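Local coordinates for Xaa-Pro aminopeptidase (Thermococcus sibiricus MM 739, PDB 4RGZ), which probably cleaves peptide bonds next to proline as a zinc-binding prolidase or aminopeptidase of the peptidase M24B family, at residues D157-R162 against E181-N186; G23-P28 against L47-L52. All blocks are in the same frame, centred on the assembly; numbering follows the deposited sequence.

The two contacts belong to different domains and lie on opposite sides of the chain's centre, their own centres about 37 Å apart. Contact 2, in the N-terminal creatinase/prolidase domain, is buried and joins the edge of a parallel sheet to an extended segment. Backbone hydrogen bonds, one of them weak, link its segments, with aliphatic packing and a proline-on-ring contact around them. Contact 1, in the metallopeptidase domain, is only partly buried and joins two helices without any hydrogen bond between its segments; small aliphatic groups meet on its inner side and an arginine borders the outside. The side chain of Ile184 in contact 1 is about 11 Å from a bound zinc ion, and this contact reaches the second subunit, whereas contact 2 lies away from the metal site and touches no other chain.

Contact 1: residues D157-R162 against E181-N186; sequences DKVFYR and EYMIKN
Val159 and Met183 mark where the two helices come together, their CA atoms 6.5 Å apart; the segment axes approach to 9.9 Å and run at 130° to each other, more antiparallel than parallel. Val159 reaches across with one branch: CG1 is anti to the backbone N (chi1 169°), leaving CG2 to meet the other helix. That methyl touches Ile184 CG1 at 3.8 Å, the two side chains crossing at about a right angle, and lies 4.3 Å from Met183 CB. Beta-branched residues suit this inner side because they are compact and have few torsions to fix. Toward the surface, the flexible Met183 brings SD to 4.1 Å from Arg162 CB, so the arginine packs with its aliphatic root while its guanidinium, in a long, weak ion pair with Glu187, stays at the exposed border. Val159 and Ile184 both rest on Tyr227, on the strand that carries the zinc ligand Asp226. On helix 173-185, Glu181 and Lys185 form reciprocal salt bridges with Lys185 and Glu181 of the second subunit. This is helix packing on the outside of the curved sheet in the pita-bread fold of M24 peptidases, behind the metal site.

Contact 2: residues G23-P28 against L47-L52; sequences GALVAP and LFVLIL
Val26 and Leu50 form a single antiparallel bridge, a hydrogen-bonded pair in which Val26 N donates to Leu50 O at 3.2 Å, tilted 27° from the carbonyl plane. The return bond from Leu50 N to Val26 O is modelled too short for its length to be trusted. Farther along, Ala24 N gives Leu52 O a weak bond of 3.4 Å, and Leu25 CA adds a CA-H...O contact to Leu50 O. Aliphatic packing accompanies these bonds on both faces. On one, Val26 CB meets Leu50 CB at 3.9 Å and Val26 CG2 meets Leu52 CD2 at 3.8 Å, with the small Ala24 leaving room for the leucine; on the other, Leu25 CB lies 3.8 Å from Val49 CG2, the branch anti to its backbone N. The aromatic contact is a CH-pi interaction: Pro28 CG sits over one face of the Phe48 ring, 3.9 Å from its centroid and offset toward the rim. With an alanine in place of Phe48, Pro28 CG would probably lose the ring face it lies over, and Tyr66 a neighbouring ring. Segment 47-52 thus lines one edge of strand 23-25, whose other edge pairs with strand 104-106, while helices 10-16 and 30-35 pack against the face bearing Ala24, Val26, Leu50 and Leu52.

Contact 1: residues D157-R162 against E181-N186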
loop_
_atom_site.group_PDB
_atom_site.type_symbol
_atom_site.label_atom_id
_atom_site.label_comp_id
_atom_site.label_asym_id
_atom_site.label_seq_id
_atom_site.Cartn_x
_atom_site.Cartn_y
_atom_site.Cartn_z
ATOM N N ASP A 157 -5.473 -3.657 22.004
ATOM C CA ASP A 157 -6.271 -3.563 23.232
ATOM C C ASP A 157 -6.098 -2.192 23.898
ATOM O O ASP A 157 -7.073 -1.494 24.150
ATOM C CB ASP A 157 -5.908 -4.678 24.207
ATOM C CG ASP A 157 -6.589 -5.989 23.873
ATOM O OD1 ASP A 157 -7.149 -6.125 22.782
ATOM O OD2 ASP A 157 -6.589 -6.909 24.698
ATOM N N LYS A 158 -4.869 -1.775 24.153
ATOM C CA LYS A 158 -4.681 -0.503 24.812
ATOM C C LYS A 158 -5.338 0.661 24.057
ATOM O O LYS A 158 -5.985 1.500 24.662
ATOM C CB LYS A 158 -3.209 -0.261 25.114
ATOM C CG LYS A 158 -2.814 -0.794 26.491
ATOM C CD LYS A 158 -1.295 -0.801 26.713
ATOM C CE LYS A 158 -0.635 -2.025 26.062
ATOM N NZ LYS A 158 0.826 -1.838 25.837
ATOM N N VAL A 159 -5.183 0.679 22.737
ATOM C CA VAL A 159 -5.853 1.624 21.843
ATOM C C VAL A 159 -7.378 1.585 22.072
ATOM O O VAL A 159 -7.996 2.604 22.379
ATOM C CB VAL A 159 -5.440 1.349 20.371
ATOM C CG1 VAL A 159 -6.290 2.117 19.378
ATOM C CG2 VAL A 159 -3.962 1.686 20.180
ATOM N N PHE A 160 -7.975 0.407 22.000
ATOM C CA PHE A 160 -9.377 0.280 22.390
ATOM C C PHE A 160 -9.804 1.112 23.606
ATOM O O PHE A 160 -10.797 1.838 23.511
ATOM C CB PHE A 160 -9.763 -1.177 22.606
ATOM C CG PHE A 160 -11.155 -1.349 23.098
ATOM C CD1 PHE A 160 -12.208 -1.275 22.233
ATOM C CD2 PHE A 160 -11.408 -1.547 24.444
ATOM C CE1 PHE A 160 -13.498 -1.424 22.675
ATOM C CE2 PHE A 160 -12.700 -1.703 24.906
ATOM C CZ PHE A 160 -13.756 -1.631 24.017
ATOM N N TYR A 161 -9.089 1.014 24.730
ATOM C CA TYR A 161 -9.503 1.711 25.952
ATOM C C TYR A 161 -9.329 3.205 25.826
ATOM O O TYR A 161 -10.226 3.974 26.162
ATOM C CB TYR A 161 -8.764 1.199 27.216
ATOM C CG TYR A 161 -8.996 -0.269 27.477
ATOM C CD1 TYR A 161 -10.297 -0.754 27.665
ATOM C CD2 TYR A 161 -7.931 -1.196 27.479
ATOM C CE1 TYR A 161 -10.533 -2.095 27.870
ATOM C CE2 TYR A 161 -8.174 -2.562 27.673
ATOM C CZ TYR A 161 -9.480 -3.002 27.874
ATOM O OH TYR A 161 -9.787 -4.329 28.075
ATOM N N ARG A 162 -8.168 3.633 25.346
ATOM C CA ARG A 162 -7.905 5.054 25.249
ATOM C C ARG A 162 -8.922 5.659 24.280
ATOM O O ARG A 162 -9.415 6.765 24.498
ATOM C CB ARG A 162 -6.452 5.327 24.858
ATOM C CG ARG A 162 -5.811 6.457 25.671
ATOM C CD ARG A 162 -4.355 6.119 25.908
ATOM N NE ARG A 162 -3.497 7.285 26.090
ATOM C CZ ARG A 162 -2.598 7.755 25.208
ATOM N NH1 ARG A 162 -2.409 7.185 24.009
ATOM N NH2 ARG A 162 -1.880 8.826 25.540
ATOM N N GLU A 181 -5.274 5.602 14.211
ATOM C CA GLU A 181 -3.986 5.446 13.578
ATOM C C GLU A 181 -2.872 6.151 14.349
ATOM O O GLU A 181 -1.806 5.559 14.584
ATOM C CB GLU A 181 -4.072 5.950 12.158
ATOM C CG GLU A 181 -2.772 5.942 11.413
ATOM C CD GLU A 181 -2.997 5.933 9.930
ATOM O OE1 GLU A 181 -2.387 5.066 9.292
ATOM O OE2 GLU A 181 -3.776 6.777 9.406
ATOM N N TYR A 182 -3.146 7.392 14.759
ATOM C CA TYR A 182 -2.196 8.216 15.496
ATOM C C TYR A 182 -1.819 7.563 16.801
ATOM O O TYR A 182 -0.635 7.470 17.120
ATOM C CB TYR A 182 -2.758 9.602 15.796
ATOM C CG TYR A 182 -1.720 10.540 16.390
ATOM C CD1 TYR A 182 -0.641 10.983 15.642
ATOM C CD2 TYR A 182 -1.807 10.957 17.715
ATOM C CE1 TYR A 182 0.311 11.831 16.185
ATOM C CE2 TYR A 182 -0.854 11.798 18.272
ATOM C CZ TYR A 182 0.195 12.227 17.498
ATOM O OH TYR A 182 1.125 13.057 18.049
ATOM N N MET A 183 -2.828 7.138 17.554
ATOM C CA MET A 183 -2.608 6.365 18.772
ATOM C C MET A 183 -1.692 5.151 18.582
ATOM O O MET A 183 -0.671 5.052 19.258
ATOM C CB MET A 183 -3.919 5.941 19.402
ATOM C CG MET A 183 -4.572 7.054 20.193
ATOM S SD MET A 183 -6.045 6.369 20.954
ATOM C CE MET A 183 -7.266 6.459 19.660
ATOM N N ILE A 184 -2.034 4.265 17.652
ATOM C CA ILE A 184 -1.212 3.106 17.334
ATOM C C ILE A 184 0.261 3.469 17.047
ATOM O O ILE A 184 1.182 2.705 17.384
ATOM C CB ILE A 184 -1.789 2.326 16.150
ATOM C CG1 ILE A 184 -3.214 1.874 16.429
ATOM C CG2 ILE A 184 -0.914 1.133 15.801
ATOM C CD1 ILE A 184 -3.850 1.133 15.251
ATOM N N LYS A 185 0.494 4.635 16.444
ATOM C CA LYS A 185 1.862 5.051 16.170
ATOM C C LYS A 185 2.487 5.894 17.274
ATOM O O LYS A 185 3.659 6.191 17.189
ATOM C CB LYS A 185 1.969 5.725 14.803
ATOM C CG LYS A 185 1.458 4.843 13.664
ATOM C CD LYS A 185 1.399 5.616 12.360
ATOM C CE LYS A 185 1.045 4.726 11.178
ATOM N NZ LYS A 185 1.465 5.393 9.903
ATOM N N ASN A 186 1.714 6.278 18.300
ATOM C CA ASN A 186 2.252 6.699 19.642
ATOM C C ASN A 186 1.705 5.830 20.845
ATOM O O ASN A 186 1.233 6.335 21.874
ATOM C CB ASN A 186 2.088 8.207 19.851
ATOM C CG ASN A 186 2.339 9.000 18.564
ATOM O OD1 ASN A 186 1.783 8.659 17.516
ATOM N ND2 ASN A 186 3.182 10.037 18.627
#

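Contact 2: residues G23-P28 against L47-L52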
loop_
_atom_site.group_PDB
_atom_site.type_symbol
_atom_site.label_atom_id
_atom_site.label_comp_id
_atom_site.label_asym_id
_atom_site.label_seq_id
_atom_site.Cartn_x
_atom_site.Cartn_y
_atom_site.Cartn_z
ATOM N N GLY A 23 12.746 -25.389 -8.442
ATOM C CA GLY A 23 13.216 -24.281 -7.594
ATOM C C GLY A 23 12.264 -23.105 -7.428
ATOM O O GLY A 23 11.174 -23.094 -8.001
ATOM N N ALA A 24 12.694 -22.105 -6.654
ATOM C CA ALA A 24 11.847 -20.955 -6.294
ATOM C C ALA A 24 12.511 -19.578 -6.477
ATOM O O ALA A 24 13.615 -19.347 -5.991
ATOM C CB ALA A 24 11.363 -21.104 -4.863
ATOM N N LEU A 25 11.822 -18.662 -7.158
ATOM C CA LEU A 25 12.349 -17.316 -7.377
ATOM C C LEU A 25 11.556 -16.286 -6.578
ATOM O O LEU A 25 10.450 -15.909 -6.968
ATOM C CB LEU A 25 12.367 -16.969 -8.874
ATOM C CG LEU A 25 13.301 -17.786 -9.789
ATOM C CD1 LEU A 25 12.941 -17.590 -11.257
ATOM C CD2 LEU A 25 14.779 -17.482 -9.557
ATOM N N VAL A 26 12.142 -15.837 -5.465
ATOM C CA VAL A 26 11.483 -14.946 -4.495
ATOM C C VAL A 26 11.735 -13.453 -4.745
ATOM O O VAL A 26 12.862 -13.046 -5.008
ATOM C CB VAL A 26 11.864 -15.309 -3.036
ATOM C CG1 VAL A 26 11.198 -14.352 -2.046
ATOM C CG2 VAL A 26 11.483 -16.755 -2.719
ATOM N N ALA A 27 10.676 -12.646 -4.644
ATOM C CA ALA A 27 10.742 -11.205 -4.913
ATOM C C ALA A 27 10.527 -10.389 -3.618
ATOM O O ALA A 27 10.271 -10.980 -2.570
ATOM C CB ALA A 27 9.718 -10.835 -5.981
ATOM N N PRO A 28 10.667 -9.038 -3.674
ATOM C CA PRO A 28 10.226 -8.179 -2.566
ATOM C C PRO A 28 8.777 -8.409 -2.168
ATOM O O PRO A 28 7.933 -8.657 -3.025
ATOM C CB PRO A 28 10.403 -6.770 -3.139
ATOM C CG PRO A 28 11.621 -6.913 -3.999
ATOM C CD PRO A 28 11.533 -8.287 -4.611
ATOM N N LEU A 47 13.801 -6.024 -11.561
ATOM C CA LEU A 47 13.513 -7.430 -11.327
ATOM C C LEU A 47 13.525 -7.726 -9.815
ATOM O O LEU A 47 12.494 -8.103 -9.240
ATOM C CB LEU A 47 14.474 -8.336 -12.128
ATOM C CG LEU A 47 14.344 -8.415 -13.665
ATOM C CD1 LEU A 47 14.666 -7.108 -14.385
ATOM C CD2 LEU A 47 15.209 -9.542 -14.211
ATOM N N PHE A 48 14.685 -7.510 -9.185
ATOM C CA PHE A 48 14.922 -7.759 -7.757
ATOM C C PHE A 48 14.322 -9.092 -7.312
ATOM O O PHE A 48 13.201 -9.149 -6.787
ATOM C CB PHE A 48 14.418 -6.595 -6.904
ATOM C CG PHE A 48 14.985 -6.564 -5.511
ATOM C CD1 PHE A 48 15.506 -7.711 -4.918
ATOM C CD2 PHE A 48 14.968 -5.391 -4.777
ATOM C CE1 PHE A 48 16.013 -7.672 -3.631
ATOM C CE2 PHE A 48 15.475 -5.345 -3.491
ATOM C CZ PHE A 48 15.999 -6.483 -2.918
ATOM N N VAL A 49 15.083 -10.164 -7.524
ATOM C CA VAL A 49 14.517 -11.502 -7.426
ATOM C C VAL A 49 15.484 -12.529 -6.832
ATOM O O VAL A 49 16.477 -12.894 -7.471
ATOM C CB VAL A 49 13.929 -11.933 -8.793
ATOM C CG1 VAL A 49 14.890 -11.599 -9.931
ATOM C CG2 VAL A 49 13.526 -13.402 -8.793
ATOM N N LEU A 50 15.173 -12.994 -5.620
ATOM C CA LEU A 50 16.024 -13.929 -4.860
ATOM C C LEU A 50 16.196 -15.335 -5.448
ATOM O O LEU A 50 15.271 -15.903 -6.041
ATOM C CB LEU A 50 15.571 -14.025 -3.397
ATOM C CG LEU A 50 16.353 -14.943 -2.444
ATOM C CD1 LEU A 50 17.725 -14.373 -2.112
ATOM C CD2 LEU A 50 15.551 -15.204 -1.173
ATOM N N ILE A 51 17.392 -15.876 -5.207
ATOM C CA ILE A 51 17.909 -17.127 -5.760
ATOM C C ILE A 51 17.216 -18.423 -5.259
ATOM O O ILE A 51 16.088 -18.708 -5.655
ATOM C CB ILE A 51 19.443 -17.156 -5.549
ATOM C CG1 ILE A 51 20.142 -17.870 -6.703
ATOM C CG2 ILE A 51 19.814 -17.699 -4.169
ATOM C CD1 ILE A 51 21.455 -17.219 -7.086
ATOM N N LEU A 52 17.902 -19.194 -4.409
ATOM C CA LEU A 52 17.431 -20.484 -3.829
ATOM C C LEU A 52 16.862 -21.591 -4.774
ATOM O O LEU A 52 15.639 -21.712 -4.948
ATOM C CB LEU A 52 16.523 -20.266 -2.603
ATOM C CG LEU A 52 15.067 -19.863 -2.796
ATOM C CD1 LEU A 52 14.160 -20.551 -1.786
ATOM C CD2 LEU A 52 14.946 -18.357 -2.710
#